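Local coordinates for protein transcription initiation factor IIB (Methanocaldococcus vulcanius, PDB 5O9I) that probably excises itself from a transcription factor IIB precursor by protein splicing, as a mini-intein of the HINT fold, at residues K37-D42 with E46-K51; D30-N35 with S70-H75; P11-E16 with I20-I25; F183-G186 with V191-N194. One frame throughout, in Å; residues are numbered along the deposited sequence.

Contact 1 (K37-D42 with E46-K51)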
# COMPACT_ATOMS: atom_id res chain seq x y z
N LYS A 37 -11.93 -16.83 12.07
CA LYS A 37 -11.97 -18.04 12.90
C LYS A 37 -10.61 -18.71 13.17
O LYS A 37 -10.41 -19.30 14.22
CB LYS A 37 -12.84 -19.13 12.25
CG LYS A 37 -14.23 -18.75 11.74
CD LYS A 37 -15.24 -18.61 12.85
CE LYS A 37 -16.59 -18.21 12.28
NZ LYS A 37 -17.14 -17.10 13.09
N ASN A 38 -9.77 -18.73 12.15
CA ASN A 38 -8.43 -19.31 12.27
C ASN A 38 -7.32 -18.33 11.89
O ASN A 38 -6.67 -18.43 10.84
CB ASN A 38 -8.35 -20.60 11.43
CG ASN A 38 -9.41 -21.62 11.81
OD1 ASN A 38 -9.73 -21.78 12.99
ND2 ASN A 38 -9.96 -22.30 10.81
N VAL A 39 -7.07 -17.39 12.80
CA VAL A 39 -5.91 -16.48 12.70
C VAL A 39 -4.63 -17.28 12.90
O VAL A 39 -4.61 -18.21 13.71
CB VAL A 39 -5.98 -15.38 13.79
CG1 VAL A 39 -4.68 -14.59 13.91
CG2 VAL A 39 -7.14 -14.45 13.51
N ARG A 40 -3.58 -16.92 12.18
CA ARG A 40 -2.28 -17.61 12.28
C ARG A 40 -1.29 -16.63 12.92
O ARG A 40 -0.96 -15.64 12.31
CB ARG A 40 -1.78 -18.12 10.90
CG ARG A 40 -2.77 -18.20 9.71
CD ARG A 40 -3.73 -19.38 9.76
NE ARG A 40 -4.70 -19.39 8.65
CZ ARG A 40 -5.75 -20.22 8.53
NH1 ARG A 40 -6.01 -21.15 9.46
NH2 ARG A 40 -6.56 -20.12 7.48
N LYS A 41 -0.90 -16.87 14.16
CA LYS A 41 -0.28 -15.84 15.01
C LYS A 41 1.23 -16.04 15.05
O LYS A 41 1.93 -15.55 15.96
CB LYS A 41 -0.84 -15.94 16.43
CG LYS A 41 -2.35 -15.86 16.51
CD LYS A 41 -2.87 -16.34 17.86
CE LYS A 41 -4.34 -16.74 17.79
NZ LYS A 41 -5.29 -15.59 17.76
N ASP A 42 1.74 -16.73 14.03
CA ASP A 42 3.00 -17.43 14.19
C ASP A 42 4.14 -16.48 13.79
O ASP A 42 4.40 -16.23 12.61
CB ASP A 42 3.00 -18.78 13.45
CG ASP A 42 3.56 -19.95 14.33
OD1 ASP A 42 3.90 -21.04 13.77
OD2 ASP A 42 3.63 -19.78 15.57
N GLU A 46 0.74 -11.64 12.78
CA GLU A 46 -0.54 -12.32 12.74
C GLU A 46 -1.17 -12.24 11.35
O GLU A 46 -1.15 -11.19 10.75
CB GLU A 46 -1.47 -11.64 13.68
CG GLU A 46 -1.10 -11.74 15.12
CD GLU A 46 -2.12 -10.98 15.92
OE1 GLU A 46 -3.15 -11.57 16.32
OE2 GLU A 46 -1.92 -9.75 16.03
N ILE A 47 -1.67 -13.36 10.86
CA ILE A 47 -2.24 -13.48 9.52
C ILE A 47 -3.64 -14.08 9.55
O ILE A 47 -3.90 -15.02 10.32
CB ILE A 47 -1.37 -14.38 8.65
CG1 ILE A 47 -0.00 -13.72 8.45
CG2 ILE A 47 -2.00 -14.67 7.30
CD1 ILE A 47 1.03 -14.31 9.36
N ALA A 48 -4.52 -13.57 8.70
CA ALA A 48 -5.88 -14.09 8.61
C ALA A 48 -6.40 -14.03 7.20
O ALA A 48 -6.12 -13.10 6.45
CB ALA A 48 -6.82 -13.34 9.56
N ARG A 49 -7.18 -15.04 6.84
CA ARG A 49 -7.76 -15.12 5.53
C ARG A 49 -8.95 -14.20 5.53
O ARG A 49 -9.59 -14.06 6.54
CB ARG A 49 -8.17 -16.56 5.20
CG ARG A 49 -8.20 -16.80 3.72
CD ARG A 49 -8.94 -18.07 3.36
NE ARG A 49 -10.36 -18.05 3.73
CZ ARG A 49 -11.33 -17.40 3.09
NH1 ARG A 49 -11.09 -16.67 2.00
NH2 ARG A 49 -12.58 -17.49 3.54
N CYS A 50 -9.20 -13.52 4.41
CA CYS A 50 -10.41 -12.69 4.26
C CYS A 50 -11.08 -12.94 2.93
O CYS A 50 -10.51 -13.50 2.01
CB CYS A 50 -10.12 -11.20 4.48
SG CYS A 50 -8.81 -10.48 3.49
N LYS A 51 -12.34 -12.54 2.87
CA LYS A 51 -13.26 -12.89 1.80
C LYS A 51 -14.12 -11.67 1.52
O LYS A 51 -14.25 -10.81 2.38
CB LYS A 51 -14.14 -14.03 2.32
CG LYS A 51 -15.07 -14.75 1.34
CD LYS A 51 -16.25 -15.39 2.06
CE LYS A 51 -16.20 -16.92 2.09
NZ LYS A 51 -17.12 -17.48 3.12
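Arg40 and Ile47 face each other as a single antiparallel hydrogen-bonded bridge, through which the loop after helix 25-34 runs briefly alongside strand 46-49, the edge strand of a four-stranded antiparallel sheet. Both bonds of the pair form: Arg40 N reaches Ile47 O at 2.7 Å, almost straight at the hydrogen (172°), while Ile47 N gives a slightly bent bond to Arg40 O at 2.8 Å. Arg40 then lays its aliphatic stem beside the partner backbone. Its chi1 of -16° nearly eclipses CG with the backbone N, and this brings CG to 3.4 Å from Ile47 O before the chain bends at chi2. Ile47 answers from its own strand with CB and CD1, the latter 3.8 Å from Arg40 O; the rest of this side chain reaches Glu71 and Ser73 on strand 71-76. Glu46 supplies the third large share of buried surface. Its CA-H points at Arg40 O, its CG lies 4.2 Å from Lys41 CA, and its extended chain crosses Val39 at a slant. The carboxylate is held from elsewhere, by a salt bridge from OE2 to Arg74, although the ammonium of Lys41, not in contact, may add a little favourable charge. This is a surface contact, and Ala48, the one buried residue among those that touch, rests on Ile33 of the helix. Val39 shares that support from the loop side: with CG1 anti to the backbone N (chi1 169°), its other methyl, CG2, meets Ala48 CB at 4.1 Å.

Contact 2 (D30-N35 with S70-H75)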
# COMPACT_ATOMS: atom_id res chain seq x y z
N ASP A 30 -7.67 -5.13 11.81
CA ASP A 30 -8.04 -5.46 13.20
C ASP A 30 -9.40 -6.14 13.20
O ASP A 30 -9.52 -7.30 13.54
CB ASP A 30 -8.05 -4.22 14.07
CG ASP A 30 -6.64 -3.66 14.29
OD1 ASP A 30 -5.73 -4.21 13.68
OD2 ASP A 30 -6.41 -2.70 15.06
N GLU A 31 -10.40 -5.45 12.69
CA GLU A 31 -11.76 -5.99 12.59
C GLU A 31 -11.82 -7.38 11.94
O GLU A 31 -12.31 -8.30 12.52
CB GLU A 31 -12.67 -5.01 11.81
CG GLU A 31 -14.16 -5.24 12.04
CD GLU A 31 -15.01 -5.38 10.78
OE1 GLU A 31 -14.60 -4.97 9.64
OE2 GLU A 31 -16.12 -5.94 10.95
N ILE A 32 -11.27 -7.53 10.77
CA ILE A 32 -11.25 -8.82 10.06
C ILE A 32 -10.63 -9.95 10.86
O ILE A 32 -11.21 -11.04 10.92
CB ILE A 32 -10.43 -8.70 8.77
CG1 ILE A 32 -11.22 -7.90 7.74
CG2 ILE A 32 -10.11 -10.06 8.18
CD1 ILE A 32 -10.34 -7.32 6.68
N ILE A 33 -9.44 -9.69 11.41
CA ILE A 33 -8.74 -10.61 12.31
C ILE A 33 -9.62 -10.91 13.51
O ILE A 33 -9.84 -12.09 13.85
CB ILE A 33 -7.38 -10.02 12.81
CG1 ILE A 33 -6.32 -10.08 11.70
CG2 ILE A 33 -6.85 -10.68 14.12
CD1 ILE A 33 -5.00 -9.40 12.00
N LYS A 34 -10.12 -9.83 14.14
CA LYS A 34 -10.96 -9.91 15.31
C LYS A 34 -12.14 -10.87 15.09
O LYS A 34 -12.46 -11.64 16.00
CB LYS A 34 -11.47 -8.52 15.77
CG LYS A 34 -11.78 -8.40 17.26
CD LYS A 34 -13.12 -7.75 17.63
CE LYS A 34 -13.24 -7.59 19.15
NZ LYS A 34 -14.60 -7.84 19.71
N ASN A 35 -12.78 -10.84 13.90
CA ASN A 35 -13.96 -11.70 13.68
C ASN A 35 -13.78 -12.81 12.68
O ASN A 35 -14.77 -13.30 12.11
CB ASN A 35 -15.24 -10.89 13.37
CG ASN A 35 -15.03 -9.80 12.39
OD1 ASN A 35 -14.20 -9.87 11.48
ND2 ASN A 35 -15.84 -8.75 12.54
N SER A 70 -6.73 -11.93 -0.71
CA SER A 70 -6.82 -13.28 -0.17
C SER A 70 -6.67 -13.29 1.33
O SER A 70 -7.45 -13.97 2.05
CB SER A 70 -5.72 -14.14 -0.79
OG SER A 70 -4.49 -13.43 -0.76
N GLU A 71 -5.66 -12.58 1.81
CA GLU A 71 -5.39 -12.49 3.27
C GLU A 71 -4.74 -11.18 3.72
O GLU A 71 -4.16 -10.45 2.94
CB GLU A 71 -4.50 -13.66 3.74
CG GLU A 71 -3.45 -14.10 2.72
CD GLU A 71 -2.15 -14.56 3.33
OE1 GLU A 71 -2.22 -15.34 4.29
OE2 GLU A 71 -1.08 -14.13 2.85
N VAL A 72 -4.84 -10.92 5.02
CA VAL A 72 -4.34 -9.70 5.64
C VAL A 72 -3.42 -10.07 6.78
O VAL A 72 -3.49 -11.16 7.26
CB VAL A 72 -5.51 -8.83 6.17
CG1 VAL A 72 -6.35 -8.34 5.01
CG2 VAL A 72 -6.38 -9.55 7.22
N SER A 73 -2.58 -9.13 7.20
CA SER A 73 -1.55 -9.35 8.20
C SER A 73 -1.28 -8.08 8.96
O SER A 73 -1.56 -7.01 8.48
CB SER A 73 -0.25 -9.85 7.55
OG SER A 73 0.39 -8.90 6.69
N ARG A 74 -0.74 -8.23 10.18
CA ARG A 74 -0.18 -7.13 10.94
C ARG A 74 0.98 -7.57 11.83
O ARG A 74 1.11 -8.72 12.15
CB ARG A 74 -1.27 -6.52 11.81
CG ARG A 74 -1.67 -7.38 13.00
CD ARG A 74 -2.90 -6.83 13.68
NE ARG A 74 -3.36 -7.71 14.73
CZ ARG A 74 -4.40 -7.49 15.55
NH1 ARG A 74 -5.11 -6.38 15.46
NH2 ARG A 74 -4.75 -8.39 16.43
N HIS A 75 1.78 -6.61 12.23
CA HIS A 75 2.90 -6.86 13.09
C HIS A 75 3.29 -5.65 13.86
O HIS A 75 3.29 -4.56 13.27
CB HIS A 75 4.12 -7.51 12.40
CG HIS A 75 4.80 -6.73 11.31
ND1 HIS A 75 4.36 -6.75 10.00
CD2 HIS A 75 5.99 -6.09 11.30
CE1 HIS A 75 5.20 -6.07 9.24
NE2 HIS A 75 6.20 -5.66 10.01
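Arg74 of strand 71-76 reaches across to helix 25-34, where its NH1 forms a salt bridge with Asp30 OD1 at 2.9 Å. The hydrogen bond within that bridge is weak, bent to 141° at the hydrogen. Asp30 meets the edge of the guanidinium near its plane, but the carboxylate is turned 72° from that plane, and one oxygen does the work while OD2 stays 3.9 Å from NH1. Ile33, one helix turn on, comes over a face of the guanidinium: its CD1 lies 3.6 Å from Arg74 NE. Two residues earlier on the strand, Val72 CG2 touches Ile32 CG2 at 3.9 Å, methyl against methyl. The arginine gets there with CG set between its backbone N and carbonyl carbon (chi1 74°). Each charged group has a further partner: Tyr173 OH bonds Asp30 OD1, and Glu46 OE2 forms a salt bridge with Arg74 NE. A methionine in place of Arg74 would probably leave Asp30 and Glu46 without their shared cation and take the flat group from under Ile33. The helix crosses the strand steeply, with the axes 9.0 Å apart, seated through apolar side chains at one end and charge at the other. With acids on both sides, the positive charge of the guanidinium is probably well compensated and links helix 25-34 to strands 71-76 and 46-49.

Contact 3 (P11-E16 with I20-I25)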
# COMPACT_ATOMS: atom_id res chain seq x y z
N PRO A 11 -5.53 5.37 4.70
CA PRO A 11 -6.78 4.93 4.12
C PRO A 11 -6.61 4.14 2.82
O PRO A 11 -5.62 4.31 2.09
CB PRO A 11 -7.54 6.23 3.90
CG PRO A 11 -6.47 7.23 3.65
CD PRO A 11 -5.28 6.81 4.43
N ILE A 12 -7.61 3.30 2.57
CA ILE A 12 -7.70 2.50 1.38
C ILE A 12 -9.13 2.42 0.90
O ILE A 12 -10.07 2.39 1.66
CB ILE A 12 -7.24 1.01 1.54
CG1 ILE A 12 -7.82 0.46 2.84
CG2 ILE A 12 -5.72 0.87 1.48
CD1 ILE A 12 -7.58 -1.02 3.02
N ILE A 13 -9.25 2.30 -0.39
CA ILE A 13 -10.54 2.18 -1.00
C ILE A 13 -10.73 0.69 -1.14
O ILE A 13 -9.91 0.02 -1.75
CB ILE A 13 -10.54 2.88 -2.34
CG1 ILE A 13 -10.12 4.36 -2.13
CG2 ILE A 13 -11.91 2.71 -2.93
CD1 ILE A 13 -9.98 5.24 -3.36
N ILE A 14 -11.81 0.17 -0.59
CA ILE A 14 -12.11 -1.24 -0.79
C ILE A 14 -13.50 -1.40 -1.34
O ILE A 14 -14.31 -0.47 -1.24
CB ILE A 14 -11.96 -2.01 0.49
CG1 ILE A 14 -13.09 -1.65 1.46
CG2 ILE A 14 -10.57 -1.76 1.12
CD1 ILE A 14 -13.02 -2.38 2.80
N LYS A 15 -13.76 -2.55 -1.91
CA LYS A 15 -15.12 -3.02 -2.11
C LYS A 15 -15.45 -4.29 -1.26
O LYS A 15 -14.83 -5.35 -1.43
CB LYS A 15 -15.26 -3.33 -3.56
CG LYS A 15 -16.68 -3.38 -4.03
CD LYS A 15 -16.79 -2.69 -5.40
CE LYS A 15 -16.06 -3.42 -6.50
NZ LYS A 15 -16.84 -4.65 -6.88
N GLU A 16 -16.40 -4.16 -0.34
CA GLU A 16 -16.81 -5.23 0.58
C GLU A 16 -18.22 -5.71 0.29
O GLU A 16 -19.16 -4.97 0.44
CB GLU A 16 -16.71 -4.76 2.02
CG GLU A 16 -16.72 -5.91 3.00
CD GLU A 16 -16.82 -5.48 4.44
OE1 GLU A 16 -16.33 -4.36 4.72
OE2 GLU A 16 -17.37 -6.27 5.27
N ILE A 20 -18.54 0.10 -2.00
CA ILE A 20 -17.29 0.78 -1.90
C ILE A 20 -17.25 1.58 -0.63
O ILE A 20 -18.25 2.20 -0.23
CB ILE A 20 -17.07 1.64 -3.15
CG1 ILE A 20 -16.79 0.66 -4.27
CG2 ILE A 20 -15.82 2.49 -3.02
CD1 ILE A 20 -17.06 1.18 -5.64
N LYS A 21 -16.09 1.58 -0.02
CA LYS A 21 -15.86 2.50 1.06
C LYS A 21 -14.43 2.79 1.27
O LYS A 21 -13.55 2.08 0.79
CB LYS A 21 -16.41 1.90 2.32
CG LYS A 21 -15.91 0.49 2.60
CD LYS A 21 -16.50 -0.08 3.86
CE LYS A 21 -17.20 -1.42 3.59
NZ LYS A 21 -18.50 -1.24 2.89
N VAL A 22 -14.20 3.84 2.03
CA VAL A 22 -12.88 4.25 2.46
C VAL A 22 -12.75 3.97 3.94
O VAL A 22 -13.53 4.46 4.72
CB VAL A 22 -12.67 5.74 2.15
CG1 VAL A 22 -11.24 6.18 2.46
CG2 VAL A 22 -13.03 6.02 0.69
N VAL A 23 -11.74 3.21 4.31
CA VAL A 23 -11.53 2.72 5.66
C VAL A 23 -10.12 3.02 6.04
O VAL A 23 -9.29 3.22 5.18
CB VAL A 23 -11.70 1.21 5.69
CG1 VAL A 23 -13.03 0.77 5.06
CG2 VAL A 23 -10.62 0.54 4.88
N LYS A 24 -9.81 3.04 7.31
CA LYS A 24 -8.41 3.07 7.72
C LYS A 24 -8.00 1.58 7.59
O LYS A 24 -8.82 0.68 7.85
CB LYS A 24 -8.21 3.56 9.17
CG LYS A 24 -9.02 4.76 9.64
CD LYS A 24 -8.23 6.07 9.56
CE LYS A 24 -8.77 7.10 10.54
NZ LYS A 24 -8.19 6.87 11.91
N ILE A 25 -6.77 1.34 7.15
CA ILE A 25 -6.31 -0.03 6.86
C ILE A 25 -6.19 -0.89 8.12
O ILE A 25 -6.52 -2.09 8.08
CB ILE A 25 -4.99 -0.07 6.05
CG1 ILE A 25 -4.61 -1.50 5.66
CG2 ILE A 25 -3.82 0.57 6.78
CD1 ILE A 25 -3.49 -1.59 4.64
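Ile12 and Val23 meet at the apolar heart of this pairing, Ile12 CG1 lying 3.5 Å from Val23 CG2. On the same face Ile14 CD1 touches the other methyl, Val23 CG1, at 3.9 Å, and Ile12 CD1 reaches Ile25 CG1, at the start of helix 25-34. Leu28 of that helix packs on Ile12, Ile14 and Val23. The reverse face carries Ile13, Val22 and Ile20; Ile13 CG2 meets Ile20 CG2, and the stem of Lys15 follows, with CD 3.5 Å from Ile20 CG1. Between the faces, Ile12 pairs with Val23 and Ile14 with Lys21 in two hydrogen-bonded pairs, the straightest bond being Ile14 N to Lys21 O at 2.9 Å (170°). Toward the polar edge, Lys21 CG pads Ile14 CG1 at 3.7 Å. The chain then bends at chi3 (124°) and passes Glu16, bringing CE to 3.3 Å from OE1 while NZ stays 4.2 Å from that oxygen, too far for a salt bridge. Putting a serine at Lys21 would probably bare the flank of Ile14 and deprive Glu16 of the methylene beside it and of a nearby positive charge. Ile13 and Lys15 also touch Phe66 of strand 64-68. The two strands, 4.7 Å apart at their axes and twisted to 149°, form a classic antiparallel beta hairpin at one side of a four-stranded sheet in the mostly beta HINT fold.

Contact 4 (F183-G186 with V191-N194)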
# COMPACT_ATOMS: atom_id res chain seq x y z
N PHE A 183 -1.05 -2.78 -4.66
CA PHE A 183 -2.28 -2.08 -4.37
C PHE A 183 -1.95 -0.68 -3.94
O PHE A 183 -0.83 -0.34 -3.65
CB PHE A 183 -3.04 -2.74 -3.27
CG PHE A 183 -2.35 -2.63 -1.93
CD1 PHE A 183 -1.34 -3.52 -1.59
CD2 PHE A 183 -2.73 -1.67 -1.01
CE1 PHE A 183 -0.68 -3.46 -0.37
CE2 PHE A 183 -2.08 -1.59 0.23
CZ PHE A 183 -1.04 -2.49 0.55
N ILE A 184 -2.96 0.14 -3.87
CA ILE A 184 -2.69 1.52 -3.53
C ILE A 184 -3.28 1.83 -2.22
O ILE A 184 -4.28 1.24 -1.79
CB ILE A 184 -3.21 2.48 -4.59
CG1 ILE A 184 -4.73 2.54 -4.53
CG2 ILE A 184 -2.73 2.00 -5.98
CD1 ILE A 184 -5.34 3.18 -5.67
N ALA A 185 -2.66 2.80 -1.59
CA ALA A 185 -3.11 3.24 -0.28
C ALA A 185 -2.58 4.66 -0.06
O ALA A 185 -1.66 5.09 -0.77
CB ALA A 185 -2.59 2.29 0.78
N GLY A 186 -3.16 5.37 0.89
CA GLY A 186 -2.72 6.74 1.21
C GLY A 186 -3.65 7.71 0.51
O GLY A 186 -4.29 7.36 -0.47
N VAL A 191 1.26 3.77 -4.83
CA VAL A 191 1.26 2.33 -5.20
C VAL A 191 2.28 1.53 -4.38
O VAL A 191 3.49 1.85 -4.40
CB VAL A 191 1.64 2.11 -6.66
CG1 VAL A 191 1.46 0.67 -7.04
CG2 VAL A 191 0.82 3.04 -7.56
N LEU A 192 1.83 0.48 -3.71
CA LEU A 192 2.69 -0.34 -2.86
C LEU A 192 2.90 -1.68 -3.51
O LEU A 192 1.98 -2.17 -4.13
CB LEU A 192 1.97 -0.58 -1.54
CG LEU A 192 2.09 0.50 -0.44
CD1 LEU A 192 2.44 1.88 -0.95
CD2 LEU A 192 0.78 0.65 0.30
N HIS A 193 4.10 -2.25 -3.36
CA HIS A 193 4.46 -3.60 -3.91
C HIS A 193 4.59 -4.67 -2.84
O HIS A 193 5.22 -4.43 -1.80
CB HIS A 193 5.81 -3.54 -4.63
CG HIS A 193 6.23 -4.83 -5.25
ND1 HIS A 193 5.49 -5.47 -6.23
CD2 HIS A 193 7.32 -5.60 -5.04
CE1 HIS A 193 6.10 -6.59 -6.59
NE2 HIS A 193 7.22 -6.69 -5.89
N ASN A 194 4.06 -5.85 -3.11
CA ASN A 194 4.11 -6.98 -2.13
C ASN A 194 5.49 -7.66 -2.03
O ASN A 194 6.12 -7.92 -3.05
CB ASN A 194 3.01 -8.01 -2.47
CG ASN A 194 1.64 -7.62 -1.92
OD1 ASN A 194 1.50 -6.64 -1.13
ND2 ASN A 194 0.60 -8.40 -2.33
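Phe183 and Leu192 come together through their first torsions: chi1 of 68° sets the Phe183 ring between its own backbone N and carbonyl carbon, and chi1 of -84° carries Leu192 CG away from its carbonyl carbon. The ring thereby lies over the leucine. Leu192 CB sits beneath one face in a CH-pi contact, 4.3 Å from the ring centroid and 18° off the normal, while CD2 comes to 3.6 Å from both CE2 and CZ at the rim. That same methyl also touches Ala185 CB at 3.8 Å. On the other face of the hairpin Ile184 CG2 meets Val191 CG2 at 4.0 Å. The backbones of Phe183 and Leu192 make both bonds of an antiparallel hydrogen-bonded pair, Leu192 N to Phe183 O at 2.8 Å and Phe183 N to Leu192 O at 3.1 Å. Val55 and Leu175 pack against Phe183 from strands 53-58 and 171-176. After Leu192 come His193 and Asn194, matching the His-Asn pair with which inteins commonly end. The five packed side chains are apolar and buried, and the backbone N and O of Phe183 and Leu192 satisfy each other, which probably helps to hold the strand end carrying His193 at the C-terminal splice junction.

Contacts 1 and 2 belong together: their centres are 6 Å apart, and they share the sheet in which strands 46-49 and 71-76 are neighbours, joined by Glu46 OE2 to Arg74 NE at 2.8 Å and by Ala48 O to Val72 N at 2.9 Å. Contact 3 leads straight into helix 25-34 of contact 2, although the nearest atoms of the two contacts are about 5 Å apart. Contacts 3 and 4 touch, with Pro11 O 2.9 Å from Gly186 N and Ile12 CG2 3.5 Å from Ala185 CB. Contact 4, near the chain's centre, carries the intein's C-terminal end; contact 1, 21 Å away between centres, lies at the surface.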